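Local coordinates for protein bacterial regulatory proteins, tetR family (Corynebacterium glutamicum, PDB 3AQT) that binds resorcinol in its C-terminal domain and, as a TetR-family transcriptional repressor, probably binds DNA through a helix-turn-helix motif, at residues 119-124 against 232-237; 217-220 against 224-227. All coordinates share one frame; numbering follows the deposited sequence.

Interaction 1. Residues 119-124 against 232-237. With RCO (resorcinol), chain D.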
ATOM      1  N   PRO B 119       0.864  25.613   1.851  1.00 35.66           N
ATOM      2  CA  PRO B 119       1.502  24.297   1.807  1.00 35.80           C
ATOM      3  C   PRO B 119       0.456  23.205   1.583  1.00 35.68           C
ATOM      4  O   PRO B 119       0.725  22.186   0.945  1.00 36.95           O
ATOM      5  CB  PRO B 119       2.173  24.188   3.183  1.00 34.88           C
ATOM      6  CG  PRO B 119       2.446  25.614   3.543  1.00 35.22           C
ATOM      7  CD  PRO B 119       1.175  26.307   3.109  1.00 34.58           C
ATOM      8  N   ALA B 120      -0.740  23.428   2.104  1.00 33.76           N
ATOM      9  CA  ALA B 120      -1.814  22.461   1.960  1.00 34.92           C
ATOM     10  C   ALA B 120      -2.225  22.321   0.505  1.00 33.98           C
ATOM     11  O   ALA B 120      -2.621  21.241   0.077  1.00 34.07           O
ATOM     12  CB  ALA B 120      -3.020  22.874   2.804  1.00 35.39           C
ATOM     13  N   GLU B 121      -2.125  23.409  -0.257  1.00 35.29           N
ATOM     14  CA  GLU B 121      -2.513  23.370  -1.664  1.00 35.42           C
ATOM     15  C   GLU B 121      -1.422  22.717  -2.503  1.00 35.50           C
ATOM     16  O   GLU B 121      -1.703  22.053  -3.502  1.00 35.74           O
ATOM     17  CB  GLU B 121      -2.793  24.777  -2.190  1.00 35.98           C
ATOM     18  CG  GLU B 121      -3.866  24.811  -3.269  1.00 39.39           C
ATOM     19  CD  GLU B 121      -4.086  26.206  -3.849  1.00 43.31           C
ATOM     20  OE1 GLU B 121      -4.049  27.195  -3.077  1.00 45.37           O
ATOM     21  OE2 GLU B 121      -4.310  26.313  -5.076  1.00 42.86           O
ATOM     22  N   VAL B 122      -0.174  22.917  -2.093  1.00 33.51           N
ATOM     23  CA  VAL B 122       0.951  22.335  -2.797  1.00 33.86           C
ATOM     24  C   VAL B 122       0.840  20.817  -2.704  1.00 34.64           C
ATOM     25  O   VAL B 122       0.934  20.108  -3.706  1.00 33.47           O
ATOM     26  CB  VAL B 122       2.298  22.783  -2.165  1.00 34.46           C
ATOM     27  CG1 VAL B 122       3.455  22.045  -2.816  1.00 31.97           C
ATOM     28  CG2 VAL B 122       2.477  24.283  -2.333  1.00 33.77           C
ATOM     29  N   PHE B 123       0.631  20.335  -1.484  1.00 33.91           N
ATOM     30  CA  PHE B 123       0.516  18.909  -1.207  1.00 34.12           C
ATOM     31  C   PHE B 123      -0.695  18.301  -1.892  1.00 33.93           C
ATOM     32  O   PHE B 123      -0.593  17.263  -2.551  1.00 35.06           O
ATOM     33  CB  PHE B 123       0.421  18.702   0.302  1.00 35.01           C
ATOM     34  CG  PHE B 123       0.433  17.265   0.726  1.00 36.68           C
ATOM     35  CD1 PHE B 123       1.433  16.403   0.291  1.00 35.52           C
ATOM     36  CD2 PHE B 123      -0.535  16.784   1.607  1.00 36.58           C
ATOM     37  CE1 PHE B 123       1.472  15.084   0.726  1.00 35.16           C
ATOM     38  CE2 PHE B 123      -0.503  15.466   2.048  1.00 36.46           C
ATOM     39  CZ  PHE B 123       0.505  14.615   1.607  1.00 36.78           C
ATOM     40  N   ALA B 124      -1.840  18.957  -1.741  1.00 33.00           N
ATOM     41  CA  ALA B 124      -3.074  18.488  -2.347  1.00 32.30           C
ATOM     42  C   ALA B 124      -2.984  18.487  -3.867  1.00 31.93           C
ATOM     43  O   ALA B 124      -3.369  17.520  -4.521  1.00 33.82           O
ATOM     44  CB  ALA B 124      -4.231  19.362  -1.901  1.00 31.57           C
ATOM     45  N   ALA B 232      -8.936  20.958  -1.636  1.00 41.97           N
ATOM     46  CA  ALA B 232      -8.736  19.980  -2.691  1.00 41.27           C
ATOM     47  C   ALA B 232      -9.582  20.268  -3.917  1.00 41.33           C
ATOM     48  O   ALA B 232      -9.462  19.575  -4.931  1.00 42.49           O
ATOM     49  CB  ALA B 232      -9.043  18.591  -2.173  1.00 43.08           C
ATOM     50  N   SER B 233     -10.435  21.285  -3.833  1.00 40.90           N
ATOM     51  CA  SER B 233     -11.301  21.639  -4.956  1.00 41.34           C
ATOM     52  C   SER B 233     -10.861  22.905  -5.694  1.00 40.29           C
ATOM     53  O   SER B 233     -11.513  23.326  -6.644  1.00 39.02           O
ATOM     54  CB  SER B 233     -12.738  21.821  -4.471  1.00 43.90           C
ATOM     55  OG  SER B 233     -12.838  22.957  -3.619  1.00 48.30           O
ATOM     56  N   ARG B 234      -9.763  23.512  -5.258  1.00 39.34           N
ATOM     57  CA  ARG B 234      -9.257  24.719  -5.902  1.00 38.46           C
ATOM     58  C   ARG B 234      -8.809  24.433  -7.329  1.00 39.92           C
ATOM     59  O   ARG B 234      -8.405  23.321  -7.644  1.00 39.61           O
ATOM     60  CB  ARG B 234      -8.089  25.280  -5.104  1.00 35.79           C
ATOM     61  CG  ARG B 234      -8.488  25.732  -3.727  1.00 32.39           C
ATOM     62  CD  ARG B 234      -7.302  26.232  -2.945  1.00 28.79           C
ATOM     63  NE  ARG B 234      -7.736  26.695  -1.638  1.00 29.43           N
ATOM     64  CZ  ARG B 234      -6.925  27.136  -0.690  1.00 32.45           C
ATOM     65  NH1 ARG B 234      -5.616  27.175  -0.901  1.00 33.83           N
ATOM     66  NH2 ARG B 234      -7.426  27.537   0.474  1.00 29.42           N
ATOM     67  N   PRO B 235      -8.874  25.438  -8.214  1.00 41.45           N
ATOM     68  CA  PRO B 235      -8.454  25.210  -9.601  1.00 41.90           C
ATOM     69  C   PRO B 235      -7.037  24.641  -9.637  1.00 43.11           C
ATOM     70  O   PRO B 235      -6.131  25.158  -8.978  1.00 42.33           O
ATOM     71  CB  PRO B 235      -8.551  26.600 -10.219  1.00 40.61           C
ATOM     72  CG  PRO B 235      -9.643  27.243  -9.418  1.00 40.06           C
ATOM     73  CD  PRO B 235      -9.274  26.839  -8.015  1.00 40.26           C
ATOM     74  N   LEU B 236      -6.851  23.572 -10.402  1.00 45.13           N
ATOM     75  CA  LEU B 236      -5.551  22.930 -10.484  1.00 47.30           C
ATOM     76  C   LEU B 236      -4.688  23.499 -11.597  1.00 50.84           C
ATOM     77  O   LEU B 236      -5.095  23.531 -12.751  1.00 49.27           O
ATOM     78  CB  LEU B 236      -5.722  21.430 -10.690  1.00 46.14           C
ATOM     79  CG  LEU B 236      -4.493  20.568 -10.389  1.00 46.05           C
ATOM     80  CD1 LEU B 236      -4.089  20.739  -8.938  1.00 44.54           C
ATOM     81  CD2 LEU B 236      -4.811  19.115 -10.679  1.00 46.22           C
ATOM     82  N   PRO B 237      -3.470  23.949 -11.254  1.00 55.63           N
ATOM     83  CA  PRO B 237      -2.524  24.524 -12.218  1.00 58.78           C
ATOM     84  C   PRO B 237      -2.069  23.490 -13.251  1.00 62.36           C
ATOM     85  O   PRO B 237      -1.789  22.347 -12.896  1.00 61.59           O
ATOM     86  CB  PRO B 237      -1.360  24.982 -11.330  1.00 58.62           C
ATOM     87  CG  PRO B 237      -1.996  25.177  -9.965  1.00 56.00           C
ATOM     88  CD  PRO B 237      -2.917  23.997  -9.887  1.00 56.13           C
TER
HETATM   89  C1  RCO D 230       5.219  15.129  -4.834  1.00 36.64           C
HETATM   90  C2  RCO D 230       4.984  16.175  -3.888  1.00 36.01           C
HETATM   91  C3  RCO D 230       3.968  16.027  -2.905  1.00 36.04           C
HETATM   92  C4  RCO D 230       3.206  14.846  -2.871  1.00 37.06           C
HETATM   93  C5  RCO D 230       3.437  13.818  -3.799  1.00 36.48           C
HETATM   94  C6  RCO D 230       4.449  13.959  -4.786  1.00 36.69           C
HETATM   95  O1  RCO D 230       6.214  15.282  -5.796  1.00 40.05           O
HETATM   96  O3  RCO D 230       3.713  17.029  -1.973  1.00 36.67           O

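Interaction 2. Residues 217-220 against 224-227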
HETATM    1  N   MSE B 217      -6.062  12.937   2.449  1.00 35.90           N
HETATM    2  CA  MSE B 217      -4.661  13.050   2.834  1.00 37.62           C
HETATM    3  C   MSE B 217      -4.446  14.333   3.624  1.00 38.04           C
HETATM    4  O   MSE B 217      -3.618  14.370   4.546  1.00 38.06           O
HETATM    5  CB  MSE B 217      -3.743  13.008   1.604  1.00 41.05           C
HETATM    6  CG  MSE B 217      -3.689  11.649   0.894  1.00 47.84           C
HETATM    7 SE   MSE B 217      -3.353  10.113   2.072  1.00 58.45          SE
HETATM    8  CE  MSE B 217      -1.752  10.744   2.927  1.00 55.84           C
ATOM      9  N   LEU B 218      -5.201  15.378   3.276  1.00 35.93           N
ATOM     10  CA  LEU B 218      -5.099  16.650   3.983  1.00 34.71           C
ATOM     11  C   LEU B 218      -5.603  16.459   5.397  1.00 34.10           C
ATOM     12  O   LEU B 218      -5.026  16.981   6.348  1.00 33.80           O
ATOM     13  CB  LEU B 218      -5.913  17.749   3.284  1.00 34.32           C
ATOM     14  CG  LEU B 218      -5.253  18.373   2.049  1.00 34.87           C
ATOM     15  CD1 LEU B 218      -6.125  19.465   1.470  1.00 34.59           C
ATOM     16  CD2 LEU B 218      -3.905  18.945   2.446  1.00 35.95           C
ATOM     17  N   ARG B 219      -6.686  15.707   5.546  1.00 34.95           N
ATOM     18  CA  ARG B 219      -7.205  15.467   6.882  1.00 35.91           C
ATOM     19  C   ARG B 219      -6.195  14.637   7.673  1.00 36.77           C
ATOM     20  O   ARG B 219      -5.963  14.878   8.857  1.00 35.51           O
ATOM     21  CB  ARG B 219      -8.561  14.762   6.807  1.00 36.53           C
ATOM     22  CG  ARG B 219      -9.690  15.694   6.404  1.00 40.16           C
ATOM     23  CD  ARG B 219     -11.045  15.058   6.611  1.00 41.80           C
ATOM     24  NE  ARG B 219     -11.435  14.248   5.468  1.00 47.26           N
ATOM     25  CZ  ARG B 219     -12.159  14.698   4.452  1.00 48.09           C
ATOM     26  NH1 ARG B 219     -12.581  15.955   4.444  1.00 47.75           N
ATOM     27  NH2 ARG B 219     -12.448  13.890   3.438  1.00 49.75           N
HETATM   28  N   MSE B 220      -5.566  13.679   7.003  1.00 37.94           N
HETATM   29  CA  MSE B 220      -4.580  12.843   7.659  1.00 40.35           C
HETATM   30  C   MSE B 220      -3.438  13.657   8.244  1.00 39.45           C
HETATM   31  O   MSE B 220      -2.864  13.264   9.255  1.00 38.70           O
HETATM   32  CB  MSE B 220      -4.012  11.810   6.689  1.00 46.45           C
HETATM   33  CG  MSE B 220      -3.075  10.832   7.376  1.00 53.25           C
HETATM   34 SE   MSE B 220      -2.161   9.665   6.163  1.00 65.81          SE
HETATM   35  CE  MSE B 220      -0.610  10.798   5.870  1.00 61.99           C
ATOM     36  N   GLN B 224      -8.558  20.643   9.137  1.00 45.36           N
ATOM     37  CA  GLN B 224      -9.970  20.555   9.496  1.00 46.95           C
ATOM     38  C   GLN B 224     -10.744  19.850   8.381  1.00 45.72           C
ATOM     39  O   GLN B 224     -10.580  20.155   7.200  1.00 44.51           O
ATOM     40  CB  GLN B 224     -10.524  21.972   9.745  1.00 51.75           C
ATOM     41  CG  GLN B 224     -12.024  22.183   9.461  1.00 58.99           C
ATOM     42  CD  GLN B 224     -12.942  21.576  10.519  1.00 64.01           C
ATOM     43  OE1 GLN B 224     -13.083  20.354  10.616  1.00 68.92           O
ATOM     44  NE2 GLN B 224     -13.571  22.434  11.319  1.00 65.83           N
ATOM     45  N   ALA B 225     -11.585  18.902   8.776  1.00 44.71           N
ATOM     46  CA  ALA B 225     -12.376  18.111   7.846  1.00 45.33           C
ATOM     47  C   ALA B 225     -13.043  18.893   6.729  1.00 45.81           C
ATOM     48  O   ALA B 225     -12.898  18.544   5.555  1.00 45.70           O
ATOM     49  CB  ALA B 225     -13.417  17.324   8.613  1.00 46.33           C
ATOM     50  N   ALA B 226     -13.778  19.947   7.085  1.00 46.55           N
ATOM     51  CA  ALA B 226     -14.482  20.748   6.079  1.00 45.76           C
ATOM     52  C   ALA B 226     -13.556  21.587   5.206  1.00 46.34           C
ATOM     53  O   ALA B 226     -13.806  21.768   4.007  1.00 46.48           O
ATOM     54  CB  ALA B 226     -15.507  21.648   6.750  1.00 46.28           C
ATOM     55  N   GLU B 227     -12.486  22.108   5.797  1.00 44.54           N
ATOM     56  CA  GLU B 227     -11.569  22.927   5.027  1.00 44.80           C
ATOM     57  C   GLU B 227     -10.848  22.101   3.960  1.00 44.36           C
ATOM     58  O   GLU B 227     -10.671  22.557   2.825  1.00 43.60           O
ATOM     59  CB  GLU B 227     -10.566  23.602   5.960  1.00 46.26           C
ATOM     60  CG  GLU B 227      -9.527  24.433   5.245  1.00 49.71           C
ATOM     61  CD  GLU B 227      -8.732  25.306   6.196  1.00 53.11           C
ATOM     62  OE1 GLU B 227      -8.649  24.953   7.394  1.00 52.51           O
ATOM     63  OE2 GLU B 227      -8.181  26.334   5.741  1.00 54.40           O
TER

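Interaction 1. Residues 119-124 against 232-237
The first turn of helix 119-134, an element of the resorcinol-binding domain of this TetR-family regulator, is joined at the surface to the segment that follows helix 225-231 by a salt bridge between E121 and R234. NH1 of R234 donates to OE1 of E121 over 2.7 Å, with an N-H...O angle of 146°. The acceptor lies at the edge of the guanidinium, near its plane, yet the donor comes to OE1 from above the carboxylate, 45° out of that plane. The two flat groups stand almost at right angles, so a single N-H makes the bond instead of a side-by-side, two-pronged pair. The R234 chain, extended from CG to NE, passes across the E121 side chain at a slant: its CD touches the carboxylate carbon CD of E121 at 3.3 Å. The contact between methylenes is that of CD of R234 with CG of E121, at 3.7 Å. Nonpolar packing thus accompanies the ion pair, which is why two long polar side chains suit this surface position.

Other bonds hold the arginine in place. Its NH2 forms a salt bridge with E230, and its backbone O accepts from NH1 of R128.

F123 extends from the same turn into the ligand pocket. With CG anti to the backbone N (chi1 -174°), its ring presents an edge to the inducer, CD1 lying 3.3 Å from O3 of resorcinol; the ligand is also hydrogen-bonded to OD2 of D165. At the surface, E121 bonds to NH1 and E230 to NH2, two different nitrogens of the R234 guanidinium. The two acids probably restrict the turning of that group, and its positive charge would probably keep E121 ionised.

Interaction 2. Residues 217-220 against 224-227
R219, near the end of helix 209-220, reaches over the start of helix 225-231, where a short loop joins the two helices in the ligand-binding domain; Q224 is the N-cap residue of the second helix.

The polar part is one hydrogen bond. NH1 of R219 donates to the backbone O of A225 over 2.8 Å, and the N-H...O angle of 130° makes it distinctly bent. The donor is tilted from the carbonyl plane.

The nonpolar part comes from the arginine's methylenes. CD of R219 lies 3.6 Å from CA of A225 and 3.8 Å from its CB, while CG is 3.9 Å from the same CA. Alanine suits this place because its short side chain allows the arginine chain to lie close against the backbone.

Contacts between subunits add to both kinds. NH1 of R219 on the second subunit bonds to the backbone O of M220, and M220 packs on its counterpart there; A225 meets T176 of that subunit. M217 and M220 are selenomethionines.

A bend at chi3 (-85°) turns the guanidinium of R219 back toward the helix start, where the A225 oxygen lies just 1° out of its plane.

Interaction 1 is a surface contact, whereas interaction 2 is partly buried and adjoins the second subunit. Their centres are about 12 Å apart, and both tie elements of the ligand-binding domain to the C-terminal helix 225-231 or the segment just after it. Arginine is the donor in each, but 119-124 with 232-237 pairs opposite charges, while 217-220 with 224-227 uses a neutral backbone oxygen. L218 connects them directly: its CD1 lies 3.9 Å from CB of A124, and its CD2 lies 3.5 Å from O of A120. M217 also packs on F123, so this hydrophobic layer between helices 119-134 and 209-220 extends to a residue of the resorcinol pocket.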